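Long-range contacts in 6-carboxyhexanoate--coa ligase (Bacillus subtilis, PDB 5FLG), which belongs to the 6-carboxyhexanoate--CoA ligase family, a mixed alpha/beta protein that assembles as two copies of the chain and holds magnesium ions: residues W152-F157 / R171-L176; G30-I35 / S148-P153; I76-V81 / I250-E255; Y9-R14 / N45-K50. One frame throughout, in Å; residues are numbered along the deposited sequence.

Contact 1 of 4, residues W152-F157 / R171-L176; sequences WPDANF and RIKEAL. With PML (pimelic acid), chain C.
K173 and F157 both turn CG anti to the backbone N (chi1 -170° and 172°), which lays the lysine's alkyl chain over one face of the phenyl ring. K173 CB stands 3.5 Å from the centroid of the F157 ring, almost on the ring normal, making a CH-pi contact, and K173 CG follows at 3.6 Å from F157 CG. The chain runs straight on to K173 CD, 3.5 Å from W152 O, and a bend at chi3 (56°) then turns CE and the amine toward D154. There K173 NZ forms a rather long salt bridge with D154 OD1 at 3.6 Å. F157 CD1 lies over the rim of one face of the W152 indole, while at the indole edge W152 CZ3 meets L176 CD2 at 3.7 Å. W152 NE1 donates to a lone pair of N156 OD1 at 2.9 Å, which fixes the ring's rotation. Helix 154-164, with P153 as its N-cap, thus packs on helix 170-184. R171 leaves the helix away from 152-157; its NE donates to O72 of pimelic acid at 2.9 Å, and R171 NH2 pairs with D197. Lysine suits its place by being two things at once: methylenes for buried aromatic rings, and a charge that reaches an exposed aspartate.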
# COMPACT_ATOMS: atom_id res chain seq x y z
N TRP A 152 6.15 3.94 -19.39
CA TRP A 152 6.95 4.33 -20.51
C TRP A 152 8.38 4.40 -19.99
O TRP A 152 8.68 5.31 -19.25
CB TRP A 152 6.52 5.72 -20.96
CG TRP A 152 7.06 6.12 -22.28
CD1 TRP A 152 8.18 5.63 -22.88
CD2 TRP A 152 6.65 7.24 -23.06
NE1 TRP A 152 8.43 6.31 -24.03
CE2 TRP A 152 7.51 7.31 -24.16
CE3 TRP A 152 5.67 8.20 -22.91
CZ2 TRP A 152 7.28 8.18 -25.21
CZ3 TRP A 152 5.53 9.14 -23.88
CH2 TRP A 152 6.33 9.14 -25.02
N PRO A 153 9.18 3.37 -20.24
CA PRO A 153 10.59 3.37 -19.84
C PRO A 153 11.29 4.69 -20.11
O PRO A 153 11.29 5.23 -21.26
CB PRO A 153 11.19 2.23 -20.66
CG PRO A 153 10.02 1.30 -20.92
CD PRO A 153 8.83 2.19 -21.07
N ASP A 154 11.81 5.28 -19.04
CA ASP A 154 12.38 6.60 -19.13
C ASP A 154 13.31 6.83 -20.33
O ASP A 154 13.33 7.90 -20.92
CB ASP A 154 13.13 6.92 -17.84
CG ASP A 154 13.31 8.39 -17.66
OD1 ASP A 154 12.26 9.08 -17.59
OD2 ASP A 154 14.45 8.87 -17.90
N ALA A 155 14.17 5.89 -20.59
CA ALA A 155 15.23 6.11 -21.59
C ALA A 155 14.62 6.33 -22.97
O ALA A 155 14.98 7.26 -23.72
CB ALA A 155 16.18 4.91 -21.60
N ASN A 156 13.55 5.59 -23.24
CA ASN A 156 12.86 5.73 -24.52
C ASN A 156 12.06 7.03 -24.53
O ASN A 156 12.15 7.81 -25.45
CB ASN A 156 12.01 4.48 -24.75
CG ASN A 156 11.20 4.55 -26.04
OD1 ASN A 156 10.18 5.20 -26.06
ND2 ASN A 156 11.82 4.20 -27.14
N PHE A 157 11.46 7.38 -23.41
CA PHE A 157 10.79 8.67 -23.31
C PHE A 157 11.71 9.87 -23.52
O PHE A 157 11.36 10.81 -24.25
CB PHE A 157 10.11 8.83 -21.95
CG PHE A 157 9.57 10.22 -21.71
CD1 PHE A 157 8.43 10.65 -22.38
CD2 PHE A 157 10.16 11.07 -20.77
CE1 PHE A 157 8.01 11.97 -22.27
CE2 PHE A 157 9.69 12.36 -20.61
CZ PHE A 157 8.59 12.80 -21.33
N ARG A 171 5.40 14.70 -15.88
CA ARG A 171 3.99 14.95 -16.12
C ARG A 171 3.61 14.49 -17.54
O ARG A 171 2.50 13.97 -17.77
CB ARG A 171 3.68 16.46 -15.99
CG ARG A 171 3.30 16.92 -14.60
CD ARG A 171 2.65 18.29 -14.64
NE ARG A 171 2.15 18.74 -13.33
CZ ARG A 171 2.81 19.60 -12.56
NH1 ARG A 171 4.01 20.02 -12.92
NH2 ARG A 171 2.31 19.99 -11.39
N ILE A 172 4.46 14.83 -18.51
CA ILE A 172 4.11 14.60 -19.92
C ILE A 172 4.25 13.12 -20.23
O ILE A 172 3.34 12.49 -20.83
CB ILE A 172 4.97 15.42 -20.88
CG1 ILE A 172 4.67 16.91 -20.71
CG2 ILE A 172 4.75 14.98 -22.32
CD1 ILE A 172 5.76 17.81 -21.28
N LYS A 173 5.29 12.51 -19.68
CA LYS A 173 5.45 11.06 -19.81
C LYS A 173 4.24 10.29 -19.27
O LYS A 173 3.71 9.40 -19.94
CB LYS A 173 6.68 10.60 -19.08
CG LYS A 173 6.99 9.15 -19.38
CD LYS A 173 8.24 8.71 -18.64
CE LYS A 173 8.09 8.94 -17.15
NZ LYS A 173 9.03 8.10 -16.42
N GLU A 174 3.77 10.68 -18.10
CA GLU A 174 2.64 10.04 -17.48
C GLU A 174 1.36 10.29 -18.26
O GLU A 174 0.65 9.35 -18.58
CB GLU A 174 2.50 10.47 -16.02
CG GLU A 174 3.57 9.86 -15.11
CD GLU A 174 3.84 10.65 -13.80
OE1 GLU A 174 3.13 11.63 -13.47
OE2 GLU A 174 4.77 10.26 -13.08
N ALA A 175 1.12 11.53 -18.67
CA ALA A 175 -0.10 11.86 -19.33
C ALA A 175 -0.16 11.19 -20.69
O ALA A 175 -1.22 10.73 -21.12
CB ALA A 175 -0.20 13.35 -19.49
N LEU A 176 0.95 11.26 -21.43
CA LEU A 176 0.97 10.70 -22.78
C LEU A 176 0.87 9.17 -22.73
O LEU A 176 0.25 8.54 -23.61
CB LEU A 176 2.17 11.20 -23.57
CG LEU A 176 2.28 10.83 -25.06
CD1 LEU A 176 0.99 11.06 -25.85
CD2 LEU A 176 3.43 11.60 -25.68
C1 PML C . 1.11 17.91 -20.78
O11 PML C . 1.14 17.45 -21.97
O12 PML C . 1.96 18.79 -20.40
C2 PML C . -0.20 17.69 -19.99
C3 PML C . -0.09 17.04 -18.62
C4 PML C . -1.17 17.51 -17.63
C5 PML C . -1.93 16.40 -16.94
C6 PML C . -2.03 16.54 -15.42
C7 PML C . -0.65 16.58 -14.75
O71 PML C . 0.12 15.61 -14.90
O72 PML C . -0.38 17.53 -13.97

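Contact 2 of 4, residues G30-I35 / S148-P153; sequences GGERLI and SRMDWP. With ANP (phosphoaminophosphonic acid-adenylate ester), chain D.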
# COMPACT_ATOMS: atom_id res chain seq x y z
N GLY A 30 -1.80 10.58 -6.97
CA GLY A 30 -1.94 9.19 -7.36
C GLY A 30 -0.89 8.86 -8.41
O GLY A 30 -0.51 9.71 -9.19
N GLY A 31 -0.40 7.64 -8.43
CA GLY A 31 0.49 7.24 -9.50
C GLY A 31 0.35 5.79 -9.86
O GLY A 31 -0.04 4.95 -9.03
N GLU A 32 0.79 5.44 -11.07
CA GLU A 32 0.82 4.05 -11.44
C GLU A 32 1.96 3.75 -12.37
O GLU A 32 2.31 4.55 -13.18
CB GLU A 32 -0.53 3.65 -12.09
CG GLU A 32 -1.13 4.74 -12.93
CD GLU A 32 -1.92 5.75 -12.13
OE1 GLU A 32 -2.73 5.34 -11.27
OE2 GLU A 32 -1.83 6.96 -12.45
N ARG A 33 2.59 2.60 -12.20
CA ARG A 33 3.81 2.29 -12.91
C ARG A 33 3.74 0.83 -13.25
O ARG A 33 2.98 0.09 -12.66
CB ARG A 33 5.07 2.55 -12.03
CG ARG A 33 5.25 4.01 -11.61
CD ARG A 33 5.64 4.94 -12.76
NE ARG A 33 6.92 4.50 -13.34
CZ ARG A 33 8.11 4.71 -12.78
NH1 ARG A 33 8.22 5.45 -11.69
NH2 ARG A 33 9.20 4.17 -13.31
N LEU A 34 4.48 0.44 -14.28
CA LEU A 34 4.60 -0.95 -14.65
C LEU A 34 6.08 -1.26 -14.95
O LEU A 34 6.63 -0.74 -15.89
CB LEU A 34 3.73 -1.18 -15.88
CG LEU A 34 3.65 -2.58 -16.45
CD1 LEU A 34 2.87 -3.47 -15.48
CD2 LEU A 34 2.97 -2.54 -17.82
N ILE A 35 6.67 -2.19 -14.22
CA ILE A 35 8.12 -2.29 -14.17
C ILE A 35 8.60 -3.70 -13.94
O ILE A 35 7.89 -4.53 -13.37
CB ILE A 35 8.70 -1.43 -13.03
CG1 ILE A 35 8.02 -1.80 -11.71
CG2 ILE A 35 8.55 0.04 -13.36
CD1 ILE A 35 8.93 -1.62 -10.49
N SER A 148 -4.73 2.10 -15.06
CA SER A 148 -3.60 1.55 -14.39
C SER A 148 -2.78 0.67 -15.35
O SER A 148 -3.23 0.36 -16.46
CB SER A 148 -4.11 0.76 -13.21
OG SER A 148 -3.06 0.34 -12.38
N ARG A 149 -1.60 0.25 -14.91
CA ARG A 149 -0.80 -0.76 -15.61
C ARG A 149 -0.36 -0.26 -16.95
O ARG A 149 -0.43 -0.99 -17.96
CB ARG A 149 -1.59 -2.04 -15.79
CG ARG A 149 -1.82 -2.73 -14.47
CD ARG A 149 -2.65 -3.97 -14.67
NE ARG A 149 -2.78 -4.68 -13.41
CZ ARG A 149 -2.98 -5.99 -13.32
NH1 ARG A 149 -3.16 -6.71 -14.44
NH2 ARG A 149 -3.01 -6.56 -12.13
N MET A 150 0.03 1.01 -16.99
CA MET A 150 0.70 1.55 -18.15
C MET A 150 1.96 2.29 -17.70
O MET A 150 2.03 2.75 -16.57
CB MET A 150 -0.20 2.48 -18.92
CG MET A 150 -0.48 3.82 -18.25
SD MET A 150 -1.69 3.68 -16.93
CE MET A 150 -2.10 5.39 -16.62
N ASP A 151 2.95 2.37 -18.58
CA ASP A 151 4.21 3.08 -18.24
C ASP A 151 5.02 3.23 -19.50
O ASP A 151 4.63 2.71 -20.57
CB ASP A 151 5.00 2.25 -17.24
CG ASP A 151 5.94 3.10 -16.33
OD1 ASP A 151 6.30 4.23 -16.71
OD2 ASP A 151 6.23 2.63 -15.21
N TRP A 152 6.15 3.94 -19.39
CA TRP A 152 6.95 4.33 -20.51
C TRP A 152 8.38 4.40 -19.99
O TRP A 152 8.68 5.31 -19.25
CB TRP A 152 6.52 5.72 -20.96
CG TRP A 152 7.06 6.12 -22.28
CD1 TRP A 152 8.18 5.63 -22.88
CD2 TRP A 152 6.65 7.24 -23.06
NE1 TRP A 152 8.43 6.31 -24.03
CE2 TRP A 152 7.51 7.31 -24.16
CE3 TRP A 152 5.67 8.20 -22.91
CZ2 TRP A 152 7.28 8.18 -25.21
CZ3 TRP A 152 5.53 9.14 -23.88
CH2 TRP A 152 6.33 9.14 -25.02
N PRO A 153 9.18 3.37 -20.24
CA PRO A 153 10.59 3.37 -19.84
C PRO A 153 11.29 4.69 -20.11
O PRO A 153 11.29 5.23 -21.26
CB PRO A 153 11.19 2.23 -20.66
CG PRO A 153 10.02 1.30 -20.92
CD PRO A 153 8.83 2.19 -21.07
PG ANP D . -0.41 13.69 -9.49
O1G ANP D . 0.46 13.35 -8.32
O2G ANP D . -0.63 15.17 -9.64
O3G ANP D . -0.03 13.07 -10.80
PB ANP D . -3.06 12.56 -10.24
O1B ANP D . -2.36 11.67 -11.21
O2B ANP D . -4.23 12.14 -9.44
N3B ANP D . -1.92 13.03 -9.03
PA ANP D . -2.93 14.46 -12.40
O1A ANP D . -2.77 15.91 -12.41
O2A ANP D . -1.89 13.52 -12.92
O3A ANP D . -3.45 13.96 -10.96
O5' ANP D . -4.32 14.22 -13.26
C5' ANP D . -5.34 15.17 -13.26
C4' ANP D . -6.69 14.48 -13.07
O4' ANP D . -6.84 13.48 -14.08
C3' ANP D . -6.77 13.76 -11.73
O3' ANP D . -7.35 14.59 -10.73
C2' ANP D . -7.70 12.62 -12.03
O2' ANP D . -9.04 13.11 -12.01
C1' ANP D . -7.32 12.29 -13.44
N9 ANP D . -6.34 11.21 -13.42
C8 ANP D . -5.00 11.28 -13.08
N7 ANP D . -4.41 10.08 -13.27
C5 ANP D . -5.39 9.22 -13.70
C6 ANP D . -5.49 7.79 -14.05
N6 ANP D . -4.44 6.97 -13.98
N1 ANP D . -6.68 7.31 -14.47
C2 ANP D . -7.77 8.10 -14.52
N3 ANP D . -7.76 9.42 -14.29
C4 ANP D . -6.64 9.98 -13.78
O HOH W 1 0.10 0.18 -12.55
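R33 and D151 form the first shell, with two donors meeting on one carboxylate oxygen. R33 NE gives a salt-bridging hydrogen bond of 2.7 Å to D151 OD2 on its syn side, and L34 N reaches the same D151 OD2 from the anti side at 3.0 Å, both somewhat tilted from the carboxylate plane. The guanidinium and carboxylate planes stand 90° apart, and the arginine grips essentially one oxygen through NE; its bond to OD1 is weak. R33 leaves its strand away from the other segment, and bends at chi2 and chi3 fold NE back onto the acid. D151 OD1 in turn takes W152 N at 2.7 Å, fixing the second oxygen within its own segment.

Around this pair lie aliphatic contacts and backbone: L34 CB lies 3.9 Å from D151 CB, and the leucine's CD2 rests against the carbonyl of R149. A water joins the backbones, donating to R33 O at 2.9 Å and accepting from R149 N at 2.9 Å. M150 CE touches E32 CG at 3.9 Å, and E32 OE2 accepts a weak bond from N6 of phosphoaminophosphonic acid-adenylate ester at 3.0 Å.

Further out, R146 holds the E32 carboxylate by a salt bridge, and E71 and E67 take the guanidinium of R149. Strand 26-36 is itself fixed to strand 8-17 by backbone bonds such as R33 with V11. An aspartate suits the centre because its short arm offers two acceptors to two backbone N-H groups and an arginine; three donors round it would be expected to stabilise its negative charge.

Contact 3 of 4, residues I76-V81 / I250-E255; sequences IQPLPV and ILIEWE
I76 and I252 form a parallel beta bridge, and this end of the contact is close-packed. I76 N donates to L251 O at 3.0 Å, and E253 N returns a bond to I76 O at 2.9 Å; the same carbonyl also receives a CA-H...O contact, I252 CA to I76 O at 3.3 Å. On the face of the sheet that carries I76 and I252 the branched side chains fit together. I76 CG1 sits between its backbone N and carbonyl carbon (chi1 58°), where it meets I252 CD1 at 3.6 Å, while I76 CD1 reaches I250 CG2 at 3.8 Å. P78 follows, its CD 3.7 Å from I252 CG2 and 3.8 Å from W254 CB; proline suits this place because it packs its rigid ring against both and needs no partner for a backbone N-H.

The other side is looser: the side chains of Q77, E253 and E255, at the margin, bring no apolar contact across, and the place of the Q77 amide is doubtful.

Strand 250-252 is the middle of a three-stranded parallel sheet, with 74-76 on one flank and 150-151 on the other. Helix 170-184 packs on the isoleucines, S180 against I252 and K181 against I250, while W160 of helix 154-164 meets W254 edge-to-face.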
# COMPACT_ATOMS: atom_id res chain seq x y z
N ILE A 76 3.05 -0.33 -27.43
CA ILE A 76 2.53 0.55 -28.45
C ILE A 76 3.34 1.82 -28.55
O ILE A 76 4.11 2.17 -27.65
CB ILE A 76 1.08 0.97 -28.15
CG1 ILE A 76 0.98 1.65 -26.81
CG2 ILE A 76 0.14 -0.23 -28.20
CD1 ILE A 76 -0.36 2.28 -26.53
N GLN A 77 3.20 2.48 -29.69
CA GLN A 77 3.67 3.83 -29.91
C GLN A 77 2.85 4.88 -29.19
O GLN A 77 1.68 4.66 -28.91
CB GLN A 77 3.61 4.19 -31.40
CG GLN A 77 4.46 3.30 -32.28
CD GLN A 77 5.92 3.73 -32.32
OE1 GLN A 77 6.78 2.90 -32.18
NE2 GLN A 77 6.18 5.03 -32.53
N PRO A 78 3.52 5.96 -28.74
CA PRO A 78 2.79 7.10 -28.24
C PRO A 78 2.01 7.71 -29.39
O PRO A 78 2.40 7.61 -30.54
CB PRO A 78 3.89 8.05 -27.74
CG PRO A 78 5.06 7.72 -28.60
CD PRO A 78 4.97 6.23 -28.86
N LEU A 79 0.90 8.35 -29.05
CA LEU A 79 0.23 9.22 -29.99
C LEU A 79 1.20 10.25 -30.52
O LEU A 79 2.02 10.78 -29.77
CB LEU A 79 -0.94 9.93 -29.31
CG LEU A 79 -2.08 9.03 -28.82
CD1 LEU A 79 -2.99 9.83 -27.90
CD2 LEU A 79 -2.88 8.42 -29.97
N PRO A 80 1.02 10.65 -31.79
CA PRO A 80 1.54 11.92 -32.31
C PRO A 80 1.11 13.14 -31.52
O PRO A 80 -0.04 13.23 -31.09
CB PRO A 80 1.00 11.98 -33.73
CG PRO A 80 -0.17 11.05 -33.76
CD PRO A 80 -0.01 10.04 -32.66
N VAL A 81 2.09 13.99 -31.17
CA VAL A 81 1.84 15.14 -30.35
C VAL A 81 1.85 16.43 -31.17
O VAL A 81 2.66 16.61 -32.06
CB VAL A 81 2.93 15.24 -29.28
CG1 VAL A 81 2.85 16.55 -28.54
CG2 VAL A 81 2.79 14.06 -28.34
N ILE A 250 0.19 -2.01 -20.58
CA ILE A 250 0.67 -1.32 -21.74
C ILE A 250 2.04 -0.72 -21.41
O ILE A 250 2.22 -0.08 -20.37
CB ILE A 250 -0.29 -0.20 -22.11
CG1 ILE A 250 -1.63 -0.79 -22.60
CG2 ILE A 250 0.30 0.66 -23.20
CD1 ILE A 250 -1.59 -1.21 -24.05
N LEU A 251 3.01 -0.95 -22.28
CA LEU A 251 4.25 -0.17 -22.27
C LEU A 251 4.33 0.68 -23.52
O LEU A 251 3.97 0.23 -24.60
CB LEU A 251 5.46 -1.08 -22.22
CG LEU A 251 5.70 -1.79 -20.91
CD1 LEU A 251 6.88 -2.76 -21.04
CD2 LEU A 251 5.94 -0.81 -19.77
N ILE A 252 4.76 1.92 -23.36
CA ILE A 252 4.97 2.79 -24.49
C ILE A 252 6.42 2.61 -24.99
O ILE A 252 7.38 2.67 -24.22
CB ILE A 252 4.74 4.24 -24.12
CG1 ILE A 252 3.37 4.42 -23.49
CG2 ILE A 252 4.92 5.12 -25.34
CD1 ILE A 252 2.22 4.08 -24.42
N GLU A 253 6.60 2.41 -26.28
CA GLU A 253 7.92 2.43 -26.87
C GLU A 253 7.83 3.17 -28.16
O GLU A 253 7.15 2.74 -29.09
CB GLU A 253 8.46 1.03 -27.12
CG GLU A 253 9.94 1.04 -27.47
CD GLU A 253 10.41 -0.21 -28.18
OE1 GLU A 253 10.01 -1.33 -27.77
OE2 GLU A 253 11.25 -0.07 -29.11
N TRP A 254 8.48 4.33 -28.20
CA TRP A 254 8.53 5.08 -29.43
C TRP A 254 9.66 4.57 -30.32
O TRP A 254 10.75 4.31 -29.83
CB TRP A 254 8.73 6.52 -29.12
CG TRP A 254 9.10 7.33 -30.29
CD1 TRP A 254 8.28 7.76 -31.27
CD2 TRP A 254 10.40 7.85 -30.59
NE1 TRP A 254 8.98 8.52 -32.17
CE2 TRP A 254 10.28 8.61 -31.76
CE3 TRP A 254 11.64 7.79 -29.95
CZ2 TRP A 254 11.34 9.32 -32.30
CZ3 TRP A 254 12.70 8.48 -30.50
CH2 TRP A 254 12.55 9.21 -31.68
N GLU A 255 9.35 4.25 -31.56
CA GLU A 255 10.34 3.73 -32.51
C GLU A 255 10.95 4.85 -33.29
O GLU A 255 10.31 5.44 -34.18
CB GLU A 255 9.67 2.77 -33.51
CG GLU A 255 8.90 1.64 -32.85
CD GLU A 255 9.71 0.38 -32.71
OE1 GLU A 255 10.25 -0.10 -33.74
OE2 GLU A 255 9.76 -0.17 -31.59

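Contact 4 of 4, residues Y9-R14 / N45-K50; sequences YSVRMR and NALLEK. With ANP (phosphoaminophosphonic acid-adenylate ester), chain D.
V11 and M13 meet L47 through aliphatic groups, and the flat side chains of the strand lie apart from this interface: the ring of Y9 meets that of F37 with planes at about 55°, and R12 leaves the strand away from the helix. V11 CG1 touches L47 CD1 at 3.6 Å, and M13 CB faces L47 CB at 4.0 Å. Leucine suits this helix position because its forked end can reach V11 with one methyl and M13 with the other. Bends at chi2 and chi3 curl the methionine so that M13 CE comes to 3.5 Å from L47 O and 4.1 Å from K50 CG; its unbranched, flexible chain can curl against the helix backbone. Helix 40-52 thus covers one face of the antiparallel sheet formed by strands 26-36, 8-17 and 61-68, running nearly parallel to strand 8-17, with segment axes 8.8 Å apart and 13° between directions. K50, one turn after L47, stretches out and bends at chi4 (81°), where its NZ donates to O3G of phosphoaminophosphonic acid-adenylate ester at 3.0 Å and weakly to O1G. E174 forms a salt bridge with the same amine. Elsewhere on the helix, N45 hydrogen-bonds to N45, and E49 forms a salt bridge with K41, of the second subunit.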
# COMPACT_ATOMS: atom_id res chain seq x y z
N TYR A 9 5.53 -5.83 -13.00
CA TYR A 9 4.84 -5.55 -11.75
C TYR A 9 4.13 -4.23 -11.83
O TYR A 9 4.68 -3.26 -12.33
CB TYR A 9 5.82 -5.54 -10.57
CG TYR A 9 6.44 -6.89 -10.30
CD1 TYR A 9 7.45 -7.36 -11.10
CD2 TYR A 9 5.94 -7.71 -9.31
CE1 TYR A 9 7.99 -8.61 -10.92
CE2 TYR A 9 6.50 -8.96 -9.09
CZ TYR A 9 7.50 -9.41 -9.91
OH TYR A 9 8.03 -10.66 -9.77
N SER A 10 2.85 -4.23 -11.43
CA SER A 10 2.08 -3.02 -11.28
C SER A 10 2.41 -2.37 -9.93
O SER A 10 2.29 -3.01 -8.89
CB SER A 10 0.57 -3.34 -11.31
OG SER A 10 -0.20 -2.16 -11.09
N VAL A 11 2.78 -1.11 -9.93
CA VAL A 11 3.09 -0.41 -8.67
C VAL A 11 2.24 0.83 -8.61
O VAL A 11 2.30 1.66 -9.53
CB VAL A 11 4.58 0.01 -8.55
CG1 VAL A 11 4.87 0.46 -7.12
CG2 VAL A 11 5.51 -1.14 -8.89
N ARG A 12 1.39 0.90 -7.60
CA ARG A 12 0.40 1.96 -7.49
C ARG A 12 0.52 2.68 -6.16
O ARG A 12 0.93 2.08 -5.15
CB ARG A 12 -1.02 1.39 -7.61
CG ARG A 12 -1.35 0.91 -9.01
CD ARG A 12 -2.79 0.40 -9.09
NE ARG A 12 -2.95 -0.83 -8.31
CZ ARG A 12 -4.13 -1.32 -7.93
NH1 ARG A 12 -5.23 -0.60 -8.07
NH2 ARG A 12 -4.19 -2.52 -7.38
N MET A 13 0.11 3.94 -6.18
CA MET A 13 0.20 4.80 -5.02
C MET A 13 -1.02 5.70 -5.02
O MET A 13 -1.35 6.30 -6.02
CB MET A 13 1.47 5.67 -5.05
CG MET A 13 1.59 6.66 -3.89
SD MET A 13 0.85 8.30 -4.18
CE MET A 13 1.86 8.94 -5.49
N ARG A 14 -1.52 5.99 -3.83
CA ARG A 14 -2.36 7.12 -3.67
C ARG A 14 -2.14 7.78 -2.32
O ARG A 14 -1.71 7.15 -1.34
CB ARG A 14 -3.81 6.67 -3.82
CG ARG A 14 -4.20 5.64 -2.80
CD ARG A 14 -5.50 4.99 -3.24
NE ARG A 14 -6.12 4.18 -2.20
CZ ARG A 14 -6.70 3.01 -2.43
NH1 ARG A 14 -6.68 2.46 -3.64
NH2 ARG A 14 -7.27 2.36 -1.42
N ASN A 45 10.33 4.47 -4.37
CA ASN A 45 10.80 5.79 -3.93
C ASN A 45 10.31 6.95 -4.80
O ASN A 45 10.00 8.03 -4.30
CB ASN A 45 12.31 5.79 -3.85
CG ASN A 45 12.80 5.24 -2.53
OD1 ASN A 45 12.62 5.88 -1.51
ND2 ASN A 45 13.23 3.99 -2.51
N ALA A 46 10.19 6.75 -6.11
CA ALA A 46 9.70 7.82 -6.96
C ALA A 46 8.25 8.12 -6.61
O ALA A 46 7.85 9.29 -6.56
CB ALA A 46 9.85 7.50 -8.46
N LEU A 47 7.47 7.09 -6.37
CA LEU A 47 6.06 7.29 -5.99
C LEU A 47 5.96 7.93 -4.60
O LEU A 47 5.13 8.79 -4.36
CB LEU A 47 5.29 5.98 -6.04
CG LEU A 47 5.04 5.45 -7.46
CD1 LEU A 47 4.54 4.02 -7.45
CD2 LEU A 47 4.07 6.35 -8.19
N LEU A 48 6.74 7.43 -3.65
CA LEU A 48 6.73 8.04 -2.31
C LEU A 48 6.96 9.53 -2.45
O LEU A 48 6.17 10.34 -1.95
CB LEU A 48 7.78 7.40 -1.41
CG LEU A 48 7.89 7.96 0.01
CD1 LEU A 48 6.58 7.83 0.75
CD2 LEU A 48 9.01 7.25 0.75
N GLU A 49 8.01 9.90 -3.16
CA GLU A 49 8.45 11.29 -3.24
C GLU A 49 7.43 12.16 -3.97
O GLU A 49 7.18 13.32 -3.64
CB GLU A 49 9.81 11.36 -3.94
CG GLU A 49 10.25 12.75 -4.38
CD GLU A 49 10.40 13.73 -3.22
OE1 GLU A 49 9.87 13.47 -2.11
OE2 GLU A 49 11.01 14.81 -3.43
N LYS A 50 6.80 11.57 -4.98
CA LYS A 50 5.77 12.26 -5.72
C LYS A 50 4.61 12.61 -4.82
O LYS A 50 4.10 13.73 -4.83
CB LYS A 50 5.34 11.34 -6.86
CG LYS A 50 4.06 11.67 -7.54
CD LYS A 50 3.87 10.61 -8.62
CE LYS A 50 2.53 10.74 -9.32
NZ LYS A 50 2.67 11.81 -10.33
PG ANP D . -0.41 13.69 -9.49
O1G ANP D . 0.46 13.35 -8.32
O2G ANP D . -0.63 15.17 -9.64
O3G ANP D . -0.03 13.07 -10.80
PB ANP D . -3.06 12.56 -10.24
O1B ANP D . -2.36 11.67 -11.21
O2B ANP D . -4.23 12.14 -9.44
N3B ANP D . -1.92 13.03 -9.03
PA ANP D . -2.93 14.46 -12.40
O1A ANP D . -2.77 15.91 -12.41
O2A ANP D . -1.89 13.52 -12.92
O3A ANP D . -3.45 13.96 -10.96
O5' ANP D . -4.32 14.22 -13.26
C5' ANP D . -5.34 15.17 -13.26
C4' ANP D . -6.69 14.48 -13.07
O4' ANP D . -6.84 13.48 -14.08
C3' ANP D . -6.77 13.76 -11.73
O3' ANP D . -7.35 14.59 -10.73
C2' ANP D . -7.70 12.62 -12.03
O2' ANP D . -9.04 13.11 -12.01
C1' ANP D . -7.32 12.29 -13.44
N9 ANP D . -6.34 11.21 -13.42
C8 ANP D . -5.00 11.28 -13.08
N7 ANP D . -4.41 10.08 -13.27
C5 ANP D . -5.39 9.22 -13.70
C6 ANP D . -5.49 7.79 -14.05
N6 ANP D . -4.44 6.97 -13.98
N1 ANP D . -6.68 7.31 -14.47
C2 ANP D . -7.77 8.10 -14.52
N3 ANP D . -7.76 9.42 -14.29
C4 ANP D . -6.64 9.98 -13.78

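Along the chain contact 4 closes first, contact 2 crosses it, and contact 1 falls within the span bridged by contact 3. Contacts 2 and 4 lie 9 Å apart, centre to centre, and share the sheet of strands 26-36 and 8-17; both touch phosphoaminophosphonic acid-adenylate ester. Contact 1 continues from contact 2 through W152 and P153, its centre again 9 Å away, and N156 OD1 probably bonds W254 N of contact 3. Contacts 2 and 3 meet in the parallel sheet, where 150-151 flanks 250-252. Contacts 3 and 4 are the most distant, with centres 22 Å apart. The K50 side chain of contact 4 also comes within about 6 Å of the pimelic acid held by contact 1, consistent with adjoining pockets.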